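Fructosyl amine: oxygen oxidoreductase (Aspergillus fumigatus, PDB 3DJE) oxidatively deglycates fructosyl amino acids (Amadori products) as an FAD-dependent fructosamine oxidase, with oxygen as the electron acceptor. Local coordinates at residues Q230-A235 against T285-S290; F329-I334 against Q431-S436. All blocks are in the same frame, centred on the assembly; numbering follows the deposited sequence.

Overall arrangement
Both contacts reach one mixed sheet, in which strand 232-242 runs antiparallel to strands 274-289 and 331-339, its neighbours. Contact 1 brings the beginning of strand 232-242 against the far end of 274-289, and most of its touching residues are buried; contact 2 lays the irregular C-terminal segment 431-436 against residues 329-334, on strand 331-339, and is only partly buried. Their centres lie about 23 Å apart, with nearest atoms about 5 Å apart. Contact 1 is mainly a methyl group against an arginine chain and buries 155 Å²; contact 2 buries 308 Å² and adds guanidinium faces, an aromatic ring and bridging waters.

Contact 1: residues Q230-A235 against T285-S290; sequences QLRPTA and TNMVQS
The side chains of Arg-232 and Thr-285 cross at about a right angle, and most of the touching is done by one methyl group: Thr-285 CG2 lies 3.8 Å from Arg-232 CD and 4.0 Å from Arg-232 CG. Those distances place the methyl against the aliphatic part of the chain; toward the guanidinium it is oblique, neither over the face nor at the edge. The same methyl reaches the backbone, with Thr-285 CG2 3.9 Å from Pro-233 O. On the threonine, CG2 stands anti to its own carbonyl carbon and OG1 takes the position between N and C (chi1 56°); this turns the methyl to the arginine, while OG1 bonds to Asp-420 and Arg-406. Selenomethionine Met-287 adds a looser apolar touch, its CE 4.3 Å from Arg-232 CG.

These residues sit where two antiparallel neighbours, strands 232-242 and 274-289, part company. Ala-235 still bonds through its backbone to Tyr-284, but Thr-285 pairs with Met-419 and Phe-421. Ser-297 OG bridges the two strands, bonded to both Pro-233 O and Asn-286 N. On the other side of strand 232-242, Thr-234 pairs with Cys-337, an FAD-binding residue; the Thr-234 side chain is about 9 Å from the FAD and about 8 Å from the bound FSA.

Within its own strand the bent arginine chain (Arg-232 chi3 68°) is braced by Thr-234. Arg-232 NE gives Thr-234 OG1 a hydrogen bond of 2.9 Å, not straight and tilted 26° from the guanidinium plane. That hydroxyl donates to Arg-232 O at 2.8 Å from Thr-234 OG1, arriving from above the carbonyl plane, so OG1 joins the arginine's NE to its backbone carbonyl. Beyond NE, NH1 bonds to the carbonyls of Trp-405 and Asp-407, and NH2 forms a salt bridge with Asp-339.

Contact 2: residues F329-I334 against Q431-S436; sequences FSFARI and QYRDIS
The guanidinium of Arg-433 carries Phe-331 CB over one face, 3.9 Å above the plane and offset toward the rim. The Phe-331 ring and this guanidinium are only 9° from parallel, but the nearest ring atom, Phe-331 CG, is 4.2 Å from Arg-433 NH1, so the overlap falls on the base of the phenylalanine. Water 1 lies at the ring edge, in its plane, while Arg-433 CB and Ile-435 CG2 approach the ring obliquely. Of these, Ile-435 CG2 comes closer, 3.6 Å from Phe-331 CZ. A second guanidinium, that of Arg-333, has Ile-435 CD1 over one face, with Arg-333 NE 3.6 Å from Ile-435 CD1.

Segment 431-436 crosses residues 330-333, in the sheet beside the flavin, with directions 61° apart. Ile-435 CG1 sits between the backbone N and carbonyl carbon (chi1 58°), which splits the branches: CG2 to Phe-331, CD1 to Arg-333. Next to it is an Asx turn, Asp-434 OD1 accepting from Ser-436 N.

Waters join the backbones: water 1 donates to Ser-330 O (2.7 Å from the water oxygen) and to Gln-431 O, and water 2 accepts from Ala-332 N and can donate to Gln-431 O, 3.0 Å from the water oxygen. Arg-433 NH2 is salt-bridged to Glu-274. Arg-333 NH1 bonds to the carbonyls of Asn-49 and FAD-binding Ser-46; the Arg-333 side chain is about 6 Å from the bound FAD.

Contact 1: residues Q230-A235 against T285-S290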
loop_
_atom_site.group_PDB
_atom_site.type_symbol
_atom_site.label_atom_id
_atom_site.label_comp_id
_atom_site.label_asym_id
_atom_site.label_seq_id
_atom_site.Cartn_x
_atom_site.Cartn_y
_atom_site.Cartn_z
ATOM N N GLN A 230 11.987 13.816 0.309
ATOM C CA GLN A 230 12.023 12.366 0.582
ATOM C C GLN A 230 10.795 11.596 0.096
ATOM O O GLN A 230 10.885 10.381 -0.114
ATOM C CB GLN A 230 12.237 12.080 2.063
ATOM C CG GLN A 230 13.646 12.336 2.562
ATOM C CD GLN A 230 13.727 12.173 4.055
ATOM O OE1 GLN A 230 14.000 11.081 4.556
ATOM N NE2 GLN A 230 13.462 13.254 4.784
ATOM N N LEU A 231 9.660 12.275 -0.080
ATOM C CA LEU A 231 8.430 11.561 -0.478
ATOM C C LEU A 231 7.905 11.990 -1.844
ATOM O O LEU A 231 7.800 13.183 -2.107
ATOM C CB LEU A 231 7.324 11.732 0.577
ATOM C CG LEU A 231 7.592 11.278 2.023
ATOM C CD1 LEU A 231 6.391 11.636 2.905
ATOM C CD2 LEU A 231 7.859 9.782 2.065
ATOM N N ARG A 232 7.557 11.027 -2.695
ATOM C CA ARG A 232 6.870 11.317 -3.953
ATOM C C ARG A 232 5.487 10.670 -3.914
ATOM O O ARG A 232 5.362 9.458 -4.160
ATOM C CB ARG A 232 7.648 10.778 -5.167
ATOM C CG ARG A 232 6.983 11.152 -6.504
ATOM C CD ARG A 232 7.631 10.417 -7.693
ATOM N NE ARG A 232 7.366 8.977 -7.652
ATOM C CZ ARG A 232 7.936 8.084 -8.460
ATOM N NH1 ARG A 232 8.834 8.482 -9.365
ATOM N NH2 ARG A 232 7.639 6.785 -8.350
ATOM N N PRO A 233 4.440 11.459 -3.608
ATOM C CA PRO A 233 3.082 10.922 -3.725
ATOM C C PRO A 233 2.823 10.424 -5.142
ATOM O O PRO A 233 3.046 11.162 -6.113
ATOM C CB PRO A 233 2.196 12.119 -3.371
ATOM C CG PRO A 233 3.041 12.946 -2.481
ATOM C CD PRO A 233 4.426 12.841 -3.099
ATOM N N THR A 234 2.374 9.170 -5.253
ATOM C CA THR A 234 2.202 8.505 -6.550
ATOM C C THR A 234 0.977 7.597 -6.476
ATOM O O THR A 234 0.658 7.049 -5.409
ATOM C CB THR A 234 3.465 7.701 -6.929
ATOM O OG1 THR A 234 4.624 8.503 -6.680
ATOM C CG2 THR A 234 3.441 7.325 -8.412
ATOM N N ALA A 235 0.291 7.454 -7.604
ATOM C CA ALA A 235 -0.972 6.741 -7.618
ATOM C C ALA A 235 -1.006 5.594 -8.615
ATOM O O ALA A 235 -0.400 5.670 -9.696
ATOM C CB ALA A 235 -2.102 7.703 -7.899
ATOM N N THR A 285 1.920 10.671 -10.981
ATOM C CA THR A 285 2.067 11.776 -10.044
ATOM C C THR A 285 0.997 12.832 -10.346
ATOM O O THR A 285 0.274 12.729 -11.335
ATOM C CB THR A 285 3.453 12.429 -10.150
ATOM O OG1 THR A 285 3.661 12.844 -11.512
ATOM C CG2 THR A 285 4.554 11.451 -9.721
ATOM N N ASN A 286 0.887 13.837 -9.483
ATOM C CA ASN A 286 0.033 14.985 -9.773
ATOM C C ASN A 286 0.799 16.251 -9.425
ATOM O O ASN A 286 0.521 16.903 -8.418
ATOM C CB ASN A 286 -1.288 14.899 -9.011
ATOM C CG ASN A 286 -2.300 15.956 -9.459
ATOM O OD1 ASN A 286 -2.486 16.185 -10.657
ATOM N ND2 ASN A 286 -2.967 16.586 -8.498
HETATM N N MSE A 287 1.781 16.557 -10.276
HETATM C CA MSE A 287 2.731 17.646 -10.075
HETATM C C MSE A 287 2.084 19.007 -10.291
HETATM O O MSE A 287 1.629 19.327 -11.388
HETATM C CB MSE A 287 3.935 17.493 -11.017
HETATM C CG MSE A 287 4.774 16.242 -10.787
HETATM SE SE MSE A 287 5.556 16.187 -8.995
HETATM C CE MSE A 287 6.600 14.556 -9.124
ATOM N N VAL A 288 2.034 19.796 -9.225
ATOM C CA VAL A 288 1.566 21.173 -9.314
ATOM C C VAL A 288 2.746 22.101 -9.059
ATOM O O VAL A 288 3.668 21.767 -8.300
ATOM C CB VAL A 288 0.396 21.482 -8.330
ATOM C CG1 VAL A 288 -0.775 20.519 -8.556
ATOM C CG2 VAL A 288 0.862 21.449 -6.875
ATOM N N GLN A 289 2.730 23.254 -9.717
ATOM C CA GLN A 289 3.732 24.275 -9.458
ATOM C C GLN A 289 3.185 25.282 -8.454
ATOM O O GLN A 289 2.096 25.839 -8.640
ATOM C CB GLN A 289 4.162 24.972 -10.753
ATOM C CG GLN A 289 5.524 25.649 -10.656
ATOM C CD GLN A 289 6.088 26.041 -12.010
ATOM O OE1 GLN A 289 5.416 26.691 -12.817
ATOM N NE2 GLN A 289 7.337 25.651 -12.265
ATOM N N SER A 290 3.941 25.489 -7.379
ATOM C CA SER A 290 3.609 26.492 -6.377
ATOM C C SER A 290 4.050 27.871 -6.867
ATOM O O SER A 290 4.744 27.986 -7.885
ATOM C CB SER A 290 4.289 26.157 -5.048
ATOM O OG SER A 290 4.038 24.813 -4.670
#

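Contact 2: residues F329-I334 against Q431-S436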
loop_
_atom_site.group_PDB
_atom_site.type_symbol
_atom_site.label_atom_id
_atom_site.label_comp_id
_atom_site.label_asym_id
_atom_site.label_seq_id
_atom_site.Cartn_x
_atom_site.Cartn_y
_atom_site.Cartn_z
ATOM N N PHE A 329 -16.890 -2.563 -15.999
ATOM C CA PHE A 329 -16.374 -2.478 -14.624
ATOM C C PHE A 329 -17.500 -2.144 -13.651
ATOM O O PHE A 329 -18.371 -1.327 -13.963
ATOM C CB PHE A 329 -15.290 -1.411 -14.514
ATOM C CG PHE A 329 -14.119 -1.615 -15.437
ATOM C CD1 PHE A 329 -13.697 -2.895 -15.802
ATOM C CD2 PHE A 329 -13.404 -0.515 -15.905
ATOM C CE1 PHE A 329 -12.598 -3.073 -16.645
ATOM C CE2 PHE A 329 -12.296 -0.682 -16.740
ATOM C CZ PHE A 329 -11.894 -1.960 -17.115
ATOM N N SER A 330 -17.474 -2.763 -12.472
ATOM C CA SER A 330 -18.480 -2.475 -11.442
ATOM C C SER A 330 -17.987 -1.415 -10.450
ATOM O O SER A 330 -18.782 -0.849 -9.693
ATOM C CB SER A 330 -18.841 -3.742 -10.681
ATOM O OG SER A 330 -17.676 -4.284 -10.089
ATOM N N PHE A 331 -16.671 -1.182 -10.444
ATOM C CA PHE A 331 -16.030 -0.216 -9.553
ATOM C C PHE A 331 -14.659 0.121 -10.130
ATOM O O PHE A 331 -14.024 -0.726 -10.759
ATOM C CB PHE A 331 -15.894 -0.802 -8.133
ATOM C CG PHE A 331 -15.213 0.130 -7.149
ATOM C CD1 PHE A 331 -15.857 1.273 -6.697
ATOM C CD2 PHE A 331 -13.925 -0.146 -6.684
ATOM C CE1 PHE A 331 -15.234 2.155 -5.788
ATOM C CE2 PHE A 331 -13.292 0.716 -5.790
ATOM C CZ PHE A 331 -13.942 1.868 -5.340
ATOM N N ALA A 332 -14.225 1.358 -9.915
ATOM C CA ALA A 332 -12.888 1.806 -10.315
ATOM C C ALA A 332 -12.422 2.956 -9.446
ATOM O O ALA A 332 -13.214 3.840 -9.090
ATOM C CB ALA A 332 -12.879 2.235 -11.788
ATOM N N ARG A 333 -11.134 2.967 -9.117
ATOM C CA ARG A 333 -10.565 4.114 -8.419
ATOM C C ARG A 333 -9.065 4.235 -8.583
ATOM O O ARG A 333 -8.377 3.271 -8.931
ATOM C CB ARG A 333 -10.904 4.099 -6.923
ATOM C CG ARG A 333 -10.021 3.196 -6.052
ATOM C CD ARG A 333 -10.314 3.575 -4.629
ATOM N NE ARG A 333 -9.671 2.761 -3.586
ATOM C CZ ARG A 333 -8.722 3.226 -2.774
ATOM N NH1 ARG A 333 -8.248 2.458 -1.806
ATOM N NH2 ARG A 333 -8.252 4.464 -2.923
ATOM N N ILE A 334 -8.575 5.436 -8.312
ATOM C CA ILE A 334 -7.139 5.635 -8.110
ATOM C C ILE A 334 -6.797 5.459 -6.614
ATOM O O ILE A 334 -7.646 5.664 -5.724
ATOM C CB ILE A 334 -6.655 6.982 -8.673
ATOM C CG1 ILE A 334 -7.246 8.159 -7.887
ATOM C CG2 ILE A 334 -7.029 7.075 -10.192
ATOM C CD1 ILE A 334 -6.702 9.536 -8.328
ATOM N N GLN A 431 -20.121 3.545 -12.009
ATOM C CA GLN A 431 -20.979 3.861 -10.868
ATOM C C GLN A 431 -20.162 4.173 -9.606
ATOM O O GLN A 431 -19.161 3.504 -9.325
ATOM C CB GLN A 431 -21.898 2.674 -10.590
ATOM C CG GLN A 431 -22.879 2.898 -9.459
ATOM C CD GLN A 431 -24.074 3.707 -9.900
ATOM O OE1 GLN A 431 -24.208 4.882 -9.554
ATOM N NE2 GLN A 431 -24.950 3.085 -10.686
ATOM N N TYR A 432 -20.591 5.189 -8.862
ATOM C CA TYR A 432 -19.951 5.531 -7.596
ATOM C C TYR A 432 -20.335 4.535 -6.511
ATOM O O TYR A 432 -21.470 4.039 -6.467
ATOM C CB TYR A 432 -20.316 6.958 -7.157
ATOM C CG TYR A 432 -19.790 7.332 -5.787
ATOM C CD1 TYR A 432 -18.443 7.643 -5.599
ATOM C CD2 TYR A 432 -20.635 7.359 -4.674
ATOM C CE1 TYR A 432 -17.943 7.978 -4.342
ATOM C CE2 TYR A 432 -20.146 7.696 -3.408
ATOM C CZ TYR A 432 -18.797 8.006 -3.254
ATOM O OH TYR A 432 -18.292 8.347 -2.021
ATOM N N ARG A 433 -19.365 4.257 -5.645
ATOM C CA ARG A 433 -19.558 3.475 -4.434
ATOM C C ARG A 433 -18.750 4.161 -3.352
ATOM O O ARG A 433 -17.615 4.578 -3.592
ATOM C CB ARG A 433 -19.059 2.045 -4.629
ATOM C CG ARG A 433 -19.145 1.152 -3.385
ATOM C CD ARG A 433 -18.519 -0.213 -3.683
ATOM N NE ARG A 433 -19.223 -0.898 -4.774
ATOM C CZ ARG A 433 -18.778 -1.981 -5.407
ATOM N NH1 ARG A 433 -17.618 -2.539 -5.066
ATOM N NH2 ARG A 433 -19.503 -2.517 -6.389
ATOM N N ASP A 434 -19.353 4.299 -2.178
ATOM C CA ASP A 434 -18.682 4.916 -1.050
ATOM C C ASP A 434 -18.024 3.805 -0.248
ATOM O O ASP A 434 -18.693 3.099 0.511
ATOM C CB ASP A 434 -19.691 5.696 -0.194
ATOM C CG ASP A 434 -19.065 6.289 1.059
ATOM O OD1 ASP A 434 -17.859 6.065 1.306
ATOM O OD2 ASP A 434 -19.789 6.983 1.808
ATOM N N ILE A 435 -16.714 3.644 -0.423
ATOM C CA ILE A 435 -16.013 2.530 0.214
ATOM C C ILE A 435 -15.697 2.766 1.700
ATOM O O ILE A 435 -15.132 1.885 2.352
ATOM C CB ILE A 435 -14.745 2.104 -0.567
ATOM C CG1 ILE A 435 -13.770 3.272 -0.714
ATOM C CG2 ILE A 435 -15.145 1.555 -1.937
ATOM C CD1 ILE A 435 -12.396 2.845 -1.231
ATOM N N SER A 436 -16.050 3.947 2.215
ATOM C CA SER A 436 -16.003 4.220 3.661
ATOM C C SER A 436 -17.262 3.670 4.330
ATOM O O SER A 436 -17.376 3.676 5.568
ATOM C CB SER A 436 -15.857 5.720 3.944
ATOM O OG SER A 436 -14.512 6.162 3.821
HETATM O O HOH W 1 -19.417 1.038 -7.870
HETATM O O HOH W 2 -16.231 3.509 -9.681
#